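Local coordinates for cysteine protease-like virA (Shigella flexneri, PDB 3EB8), which is a secreted virulence effector of the EspG/VirA family, reported to interact with alpha-tubulin and required for bacterial entry into epithelial cells and spread within and between them, at residues V112-A116 with I353-D357. Numbering follows the deposited sequence.
Sequences VIETA and IISPD
I354 carries most of this contact, both of its branches being laid against one flank of helix 110-118. Its CG1 lies 3.6 Å from A116 CA and its CD1 3.7 Å from A116 CB; a residue as small as alanine suits this place because the strand side chain can come right up to the helix backbone. With CG1 set beside the backbone N (chi1 -65°), CG2 is anti to it and meets T115 CG2 at 3.8 Å and V112 CG1 at 3.9 Å. CG2 also touches V112 O, a carbonyl already engaged by A116 N one helical turn later. The helix packs on the mixed beta-sheet; 112-116 and 353-356 run nearly antiparallel (153°), their axes 8.2 Å apart at closest approach. Strands 94-97 and 315-327, to either side of 348-356, lend A97 and I318 to the same apolar layer. Toward the chain terminus V112 CG2 lies 3.8 Å from P356 N, at the backbone edge of a rigid apolar ring. T115 turns its methyl inward while OG1 hydrogen-bonds to E111 O, one turn back in the same helix. The loose side is the helix's outer face, where E114 points away from the strand, its charge suited to solvent.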
loop_
_atom_site.group_PDB
_atom_site.type_symbol
_atom_site.label_atom_id
_atom_site.label_comp_id
_atom_site.label_asym_id
_atom_site.label_seq_id
_atom_site.Cartn_x
_atom_site.Cartn_y
_atom_site.Cartn_z
ATOM N N VAL A 112 8.186 0.508 -14.019
ATOM C CA VAL A 112 7.629 -0.598 -13.248
ATOM C C VAL A 112 7.305 -0.127 -11.821
ATOM O O VAL A 112 6.209 -0.348 -11.301
ATOM C CB VAL A 112 8.578 -1.822 -13.256
ATOM C CG1 VAL A 112 8.292 -2.741 -12.077
ATOM C CG2 VAL A 112 8.442 -2.571 -14.564
ATOM N N ILE A 113 8.258 0.565 -11.207
ATOM C CA ILE A 113 8.062 1.148 -9.884
ATOM C C ILE A 113 6.850 2.065 -9.886
ATOM O O ILE A 113 5.983 1.963 -9.013
ATOM C CB ILE A 113 9.306 1.940 -9.434
ATOM C CG1 ILE A 113 10.404 0.977 -8.977
ATOM C CG2 ILE A 113 8.962 2.908 -8.312
ATOM C CD1 ILE A 113 11.804 1.533 -9.165
ATOM N N GLU A 114 6.794 2.957 -10.867
ATOM C CA GLU A 114 5.684 3.905 -10.990
ATOM C C GLU A 114 4.329 3.199 -11.152
ATOM O O GLU A 114 3.369 3.500 -10.440
ATOM C CB GLU A 114 5.934 4.854 -12.160
ATOM C CG GLU A 114 4.774 5.750 -12.484
ATOM C CD GLU A 114 4.625 6.868 -11.479
ATOM O OE1 GLU A 114 5.485 6.968 -10.571
ATOM O OE2 GLU A 114 3.648 7.644 -11.593
ATOM N N THR A 115 4.276 2.254 -12.085
ATOM C CA THR A 115 3.090 1.448 -12.303
ATOM C C THR A 115 2.674 0.717 -11.036
ATOM O O THR A 115 1.500 0.703 -10.696
ATOM C CB THR A 115 3.322 0.410 -13.401
ATOM O OG1 THR A 115 3.678 1.081 -14.615
ATOM C CG2 THR A 115 2.061 -0.457 -13.606
ATOM N N ALA A 116 3.631 0.106 -10.341
ATOM C CA ALA A 116 3.322 -0.600 -9.100
ATOM C C ALA A 116 2.758 0.348 -8.048
ATOM O O ALA A 116 1.800 0.008 -7.342
ATOM C CB ALA A 116 4.543 -1.306 -8.561
ATOM N N ILE A 353 0.894 -8.237 -9.384
ATOM C CA ILE A 353 2.158 -8.354 -10.073
ATOM C C ILE A 353 2.252 -7.273 -11.147
ATOM O O ILE A 353 1.307 -7.039 -11.909
ATOM C CB ILE A 353 2.360 -9.761 -10.664
ATOM C CG1 ILE A 353 2.601 -10.769 -9.535
ATOM C CG2 ILE A 353 3.570 -9.796 -11.579
ATOM C CD1 ILE A 353 2.681 -12.202 -10.012
ATOM N N ILE A 354 3.395 -6.597 -11.168
ATOM C CA ILE A 354 3.688 -5.570 -12.151
ATOM C C ILE A 354 4.880 -6.053 -12.973
ATOM O O ILE A 354 5.945 -6.347 -12.427
ATOM C CB ILE A 354 3.982 -4.211 -11.484
ATOM C CG1 ILE A 354 2.730 -3.683 -10.762
ATOM C CG2 ILE A 354 4.463 -3.207 -12.503
ATOM C CD1 ILE A 354 2.493 -4.284 -9.386
ATOM N N SER A 355 4.677 -6.177 -14.281
ATOM C CA SER A 355 5.695 -6.724 -15.169
ATOM C C SER A 355 6.205 -5.687 -16.167
ATOM O O SER A 355 5.415 -4.872 -16.679
ATOM C CB SER A 355 5.122 -7.917 -15.941
ATOM O OG SER A 355 6.043 -8.388 -16.905
ATOM N N PRO A 356 7.527 -5.714 -16.447
ATOM C CA PRO A 356 8.054 -4.959 -17.584
ATOM C C PRO A 356 7.379 -5.527 -18.814
ATOM O O PRO A 356 6.982 -6.701 -18.794
ATOM C CB PRO A 356 9.536 -5.337 -17.614
ATOM C CG PRO A 356 9.827 -6.008 -16.331
ATOM C CD PRO A 356 8.546 -6.588 -15.840
ATOM N N ASP A 357 7.224 -4.733 -19.864
ATOM C CA ASP A 357 6.665 -5.274 -21.099
ATOM C C ASP A 357 7.739 -6.048 -21.838
ATOM O O ASP A 357 8.846 -6.136 -21.315
ATOM C CB ASP A 357 6.085 -4.180 -21.988
ATOM C CG ASP A 357 5.090 -4.729 -22.971
ATOM O OD1 ASP A 357 5.197 -5.928 -23.285
ATOM O OD2 ASP A 357 4.194 -3.987 -23.415
#